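Local coordinates for Lin1840 protein (Listeria innocua serovar 6a, PDB 4ZOC) that probably hydrolyses terminal, non-reducing beta-D-glucosyl residues to release glucose, and serves beta-1,2-glucan metabolism, at residues E693-V705 with D711-V723. The protein carries 2 engineered substitutions. Numbering follows the deposited sequence. Where two conformers were deposited one is given.
Sequences EKVQEPGLHRVFV and DVDVFEVEVGGYV
Val703 and Val717 meet on the buried face of the strand pair, CG2 to CG2 at 4.0 Å; CG1 of each is anti to the backbone N, which sets CG2 opposite the carbonyl carbon. On the same face Val719 reaches the His701 ring with CG2, 3.9 Å from CD2, while its CG1 lies 3.5 Å from Gln696 NE2; the amide oxygen of Gln696 is bonded to the backbone of Gly621. Val705 closes the row, its CG2 at the edge of the Phe715 ring. Strands 699-706 and 712-720 form the last beta hairpin of the fibronectin type III-like domain, joined by paired backbone bonds from Gly699-Val719 to Val705-Asp713. His701 also touches Asp648, a magnesium ligand. The other face is looser and more polar. Arg702 and Glu716 run side by side in a salt bridge, NE giving OE2 a weak but straight hydrogen bond of 3.3 Å at the guanidinium edge; NH1 turns instead to Gln647. Glu718, bent at chi2 (76°), crosses Leu700 at about a right angle and forms a salt bridge with Arg284 of the second subunit. Farther along this face the exposed Val714 lays CG2 3.6 Å from CE2 of the buried Phe704. Where Val705 pairs with the exposed Asp713, a water donates to Val705 O and, weakly, to Asp713 OD2.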
loop_
_atom_site.group_PDB
_atom_site.type_symbol
_atom_site.label_atom_id
_atom_site.label_comp_id
_atom_site.label_asym_id
_atom_site.label_seq_id
_atom_site.Cartn_x
_atom_site.Cartn_y
_atom_site.Cartn_z
ATOM N N GLU A 693 2.826 -20.750 13.286
ATOM C CA GLU A 693 3.900 -21.575 13.745
ATOM C C GLU A 693 5.103 -21.341 12.820
ATOM O O GLU A 693 4.954 -21.219 11.588
ATOM C CB GLU A 693 3.505 -23.047 13.627
ATOM C CG GLU A 693 2.247 -23.463 14.393
ATOM C CD GLU A 693 1.822 -24.872 14.025
ATOM O OE1 GLU A 693 1.854 -25.293 12.858
ATOM O OE2 GLU A 693 1.502 -25.641 14.921
ATOM N N LYS A 694 6.284 -21.273 13.410
ATOM C CA LYS A 694 7.534 -21.256 12.664
ATOM C C LYS A 694 7.871 -22.723 12.300
ATOM O O LYS A 694 8.012 -23.541 13.207
ATOM C CB LYS A 694 8.599 -20.659 13.561
ATOM C CG LYS A 694 9.953 -20.517 12.902
ATOM C CD LYS A 694 9.882 -19.419 11.863
ATOM C CE LYS A 694 11.213 -18.796 11.568
ATOM N NZ LYS A 694 11.826 -18.250 12.796
ATOM N N VAL A 695 7.910 -23.031 10.997
ATOM C CA VAL A 695 8.010 -24.380 10.473
ATOM C C VAL A 695 9.053 -24.526 9.452
ATOM O O VAL A 695 9.479 -23.574 8.784
ATOM C CB VAL A 695 6.679 -24.813 9.858
ATOM C CG1 VAL A 695 5.625 -24.800 10.924
ATOM C CG2 VAL A 695 6.252 -23.945 8.701
ATOM N N GLN A 696 9.472 -25.770 9.261
ATOM C CA GLN A 696 10.233 -26.136 8.086
ATOM C C GLN A 696 9.508 -27.296 7.401
ATOM O O GLN A 696 9.174 -28.302 8.021
ATOM C CB GLN A 696 11.681 -26.552 8.466
ATOM C CG GLN A 696 12.547 -26.767 7.247
ATOM C CD GLN A 696 13.930 -27.340 7.453
ATOM O OE1 GLN A 696 14.338 -27.767 8.571
ATOM N NE2 GLN A 696 14.711 -27.290 6.360
ATOM N N GLU A 697 9.271 -27.167 6.123
ATOM C CA GLU A 697 8.503 -28.129 5.355
ATOM C C GLU A 697 9.508 -28.775 4.380
ATOM O O GLU A 697 10.372 -28.082 3.788
ATOM C CB GLU A 697 7.391 -27.414 4.535
ATOM C CG GLU A 697 6.319 -26.819 5.394
ATOM C CD GLU A 697 5.269 -26.028 4.645
ATOM O OE1 GLU A 697 5.464 -25.648 3.474
ATOM O OE2 GLU A 697 4.231 -25.808 5.275
ATOM N N PRO A 698 9.397 -30.125 4.200
ATOM C CA PRO A 698 10.194 -30.782 3.179
ATOM C C PRO A 698 9.790 -30.232 1.807
ATOM O O PRO A 698 8.576 -29.867 1.594
ATOM C CB PRO A 698 9.886 -32.262 3.324
ATOM C CG PRO A 698 8.621 -32.313 4.099
ATOM C CD PRO A 698 8.419 -31.008 4.851
ATOM N N GLY A 699 10.794 -30.161 0.944
ATOM C CA GLY A 699 10.561 -29.803 -0.440
ATOM C C GLY A 699 11.791 -29.153 -1.053
ATOM O O GLY A 699 12.851 -29.145 -0.460
ATOM N N LEU A 700 11.584 -28.623 -2.267
ATOM C CA LEU A 700 12.557 -28.050 -3.099
ATOM C C LEU A 700 12.850 -26.600 -2.714
ATOM O O LEU A 700 11.899 -25.782 -2.566
ATOM C CB LEU A 700 12.046 -28.022 -4.546
ATOM C CG LEU A 700 13.097 -27.555 -5.613
ATOM C CD1 LEU A 700 14.412 -28.355 -5.697
ATOM C CD2 LEU A 700 12.438 -27.513 -7.015
ATOM N N HIS A 701 14.136 -26.263 -2.645
ATOM C CA HIS A 701 14.592 -24.863 -2.448
ATOM C C HIS A 701 15.592 -24.560 -3.525
ATOM O O HIS A 701 16.281 -25.482 -4.010
ATOM C CB HIS A 701 15.251 -24.673 -1.092
ATOM C CG HIS A 701 14.284 -24.746 0.053
ATOM N ND1 HIS A 701 13.875 -23.652 0.759
ATOM C CD2 HIS A 701 13.611 -25.805 0.576
ATOM C CE1 HIS A 701 12.960 -24.015 1.639
ATOM N NE2 HIS A 701 12.827 -25.331 1.585
ATOM N N ARG A 702 15.680 -23.312 -3.927
ATOM C CA ARG A 702 16.740 -22.814 -4.775
ATOM C C ARG A 702 17.665 -21.938 -4.003
ATOM O O ARG A 702 17.254 -21.189 -3.166
ATOM C CB ARG A 702 16.184 -22.020 -5.956
ATOM C CG ARG A 702 15.332 -22.885 -6.873
ATOM C CD ARG A 702 14.937 -22.085 -8.078
ATOM N NE ARG A 702 14.034 -22.909 -8.841
ATOM C CZ ARG A 702 12.738 -22.676 -9.064
ATOM N NH1 ARG A 702 12.108 -21.602 -8.592
ATOM N NH2 ARG A 702 12.044 -23.545 -9.771
ATOM N N VAL A 703 18.925 -21.999 -4.359
ATOM C CA VAL A 703 20.028 -21.328 -3.713
ATOM C C VAL A 703 20.671 -20.478 -4.801
ATOM O O VAL A 703 21.028 -20.989 -5.876
ATOM C CB VAL A 703 21.100 -22.341 -3.138
ATOM C CG1 VAL A 703 22.191 -21.557 -2.400
ATOM C CG2 VAL A 703 20.473 -23.299 -2.125
ATOM N N PHE A 704 20.754 -19.166 -4.560
ATOM C CA PHE A 704 21.273 -18.212 -5.510
ATOM C C PHE A 704 22.510 -17.578 -4.935
ATOM O O PHE A 704 22.501 -16.996 -3.807
ATOM C CB PHE A 704 20.270 -17.084 -5.829
ATOM C CG PHE A 704 18.884 -17.560 -6.198
ATOM C CD1 PHE A 704 17.955 -17.905 -5.211
ATOM C CD2 PHE A 704 18.503 -17.601 -7.534
ATOM C CE1 PHE A 704 16.689 -18.290 -5.554
ATOM C CE2 PHE A 704 17.230 -17.987 -7.884
ATOM C CZ PHE A 704 16.313 -18.347 -6.893
ATOM N N VAL A 705 23.585 -17.628 -5.691
ATOM C CA VAL A 705 24.833 -17.075 -5.200
ATOM C C VAL A 705 25.273 -16.001 -6.211
ATOM O O VAL A 705 25.422 -16.261 -7.415
ATOM C CB VAL A 705 25.934 -18.129 -5.096
ATOM C CG1 VAL A 705 27.191 -17.449 -4.558
ATOM C CG2 VAL A 705 25.521 -19.240 -4.135
ATOM N N ASP A 711 22.045 -10.782 -10.268
ATOM C CA ASP A 711 23.256 -11.299 -10.894
ATOM C C ASP A 711 23.770 -12.513 -10.119
ATOM O O ASP A 711 24.633 -12.377 -9.257
ATOM C CB ASP A 711 24.316 -10.211 -10.909
ATOM C CG ASP A 711 24.047 -9.124 -11.899
ATOM O OD1 ASP A 711 23.246 -9.295 -12.812
ATOM O OD2 ASP A 711 24.674 -8.045 -11.764
ATOM N N VAL A 712 23.134 -13.667 -10.392
ATOM C CA VAL A 712 23.270 -14.860 -9.556
ATOM C C VAL A 712 23.374 -16.112 -10.388
ATOM O O VAL A 712 22.841 -16.144 -11.486
ATOM C CB VAL A 712 22.150 -15.049 -8.528
ATOM C CG1 VAL A 712 22.130 -13.940 -7.486
ATOM C CG2 VAL A 712 20.790 -15.087 -9.211
ATOM N N ASP A 713 24.023 -17.132 -9.818
ATOM C CA ASP A 713 23.942 -18.483 -10.313
ATOM C C ASP A 713 22.947 -19.210 -9.408
ATOM O O ASP A 713 22.883 -18.921 -8.215
ATOM C CB ASP A 713 25.254 -19.167 -10.157
ATOM C CG ASP A 713 26.332 -18.677 -11.120
ATOM O OD1 ASP A 713 26.072 -18.179 -12.194
ATOM O OD2 ASP A 713 27.512 -18.957 -10.814
ATOM N N VAL A 714 22.233 -20.188 -9.940
ATOM C CA VAL A 714 21.155 -20.841 -9.205
ATOM C C VAL A 714 21.421 -22.370 -9.068
ATOM O O VAL A 714 21.809 -23.029 -10.041
ATOM C CB VAL A 714 19.770 -20.555 -9.839
ATOM C CG1 VAL A 714 19.690 -21.123 -11.239
ATOM C CG2 VAL A 714 18.667 -21.135 -9.034
ATOM N N PHE A 715 21.182 -22.878 -7.865
ATOM C CA PHE A 715 21.267 -24.299 -7.533
ATOM C C PHE A 715 20.004 -24.776 -6.869
ATOM O O PHE A 715 19.270 -23.953 -6.300
ATOM C CB PHE A 715 22.492 -24.486 -6.662
ATOM C CG PHE A 715 23.713 -23.827 -7.225
ATOM C CD1 PHE A 715 24.377 -24.396 -8.322
ATOM C CD2 PHE A 715 24.190 -22.640 -6.707
ATOM C CE1 PHE A 715 25.473 -23.738 -8.887
ATOM C CE2 PHE A 715 25.251 -21.993 -7.276
ATOM C CZ PHE A 715 25.921 -22.541 -8.345
ATOM N N GLU A 716 19.706 -26.090 -6.970
ATOM C CA GLU A 716 18.513 -26.681 -6.360
ATOM C C GLU A 716 18.921 -27.705 -5.328
ATOM O O GLU A 716 19.859 -28.509 -5.540
ATOM C CB GLU A 716 17.590 -27.367 -7.404
ATOM C CG GLU A 716 17.092 -26.347 -8.370
ATOM C CD GLU A 716 15.944 -26.770 -9.226
ATOM O OE1 GLU A 716 15.739 -27.955 -9.381
ATOM O OE2 GLU A 716 15.263 -25.860 -9.757
ATOM N N VAL A 717 18.153 -27.717 -4.232
ATOM C CA VAL A 717 18.350 -28.604 -3.093
ATOM C C VAL A 717 17.009 -29.133 -2.676
ATOM O O VAL A 717 16.054 -28.388 -2.450
ATOM C CB VAL A 717 18.976 -27.911 -1.883
ATOM C CG1 VAL A 717 19.094 -28.895 -0.744
ATOM C CG2 VAL A 717 20.321 -27.296 -2.239
ATOM N N GLU A 718 16.914 -30.441 -2.596
ATOM C CA GLU A 718 15.716 -31.041 -2.125
ATOM C C GLU A 718 15.893 -31.378 -0.620
ATOM O O GLU A 718 16.713 -32.209 -0.260
ATOM C CB GLU A 718 15.394 -32.298 -2.958
ATOM C CG GLU A 718 14.030 -32.873 -2.640
ATOM C CD GLU A 718 12.854 -32.093 -3.235
ATOM O OE1 GLU A 718 11.768 -32.137 -2.574
ATOM O OE2 GLU A 718 12.955 -31.521 -4.363
ATOM N N VAL A 719 15.062 -30.762 0.215
ATOM C CA VAL A 719 15.023 -30.952 1.645
ATOM C C VAL A 719 13.978 -31.971 2.031
ATOM O O VAL A 719 12.794 -31.886 1.647
ATOM C CB VAL A 719 14.794 -29.591 2.378
ATOM C CG1 VAL A 719 14.897 -29.763 3.891
ATOM C CG2 VAL A 719 15.871 -28.616 2.009
ATOM N N GLY A 720 14.392 -33.024 2.714
ATOM C CA GLY A 720 13.385 -33.971 3.253
ATOM C C GLY A 720 13.946 -34.999 4.188
ATOM O O GLY A 720 14.962 -34.823 4.658
ATOM N N GLY A 721 13.220 -36.069 4.456
ATOM C CA GLY A 721 13.754 -37.189 5.257
ATOM C C GLY A 721 13.574 -36.984 6.728
ATOM O O GLY A 721 12.481 -36.540 7.189
ATOM N N TYR A 722 14.628 -37.244 7.491
ATOM C CA TYR A 722 14.570 -37.068 8.919
ATOM C C TYR A 722 15.035 -35.702 9.392
ATOM O O TYR A 722 15.562 -34.920 8.607
ATOM C CB TYR A 722 15.353 -38.209 9.633
ATOM C CG TYR A 722 16.802 -38.254 9.274
ATOM C CD1 TYR A 722 17.694 -37.459 9.907
ATOM C CD2 TYR A 722 17.278 -39.118 8.242
ATOM C CE1 TYR A 722 19.082 -37.506 9.593
ATOM C CE2 TYR A 722 18.631 -39.180 7.928
ATOM C CZ TYR A 722 19.534 -38.350 8.597
ATOM O OH TYR A 722 20.903 -38.382 8.310
ATOM N N VAL A 723 14.812 -35.425 10.680
ATOM C CA VAL A 723 15.144 -34.092 11.295
ATOM C C VAL A 723 16.398 -34.188 12.195
ATOM O O VAL A 723 16.429 -35.005 13.078
ATOM C CB VAL A 723 14.044 -33.553 12.182
ATOM C CG1 VAL A 723 14.337 -32.118 12.625
ATOM C CG2 VAL A 723 12.779 -33.674 11.478
HETATM O O HOH W 1 27.909 -16.245 -8.849
#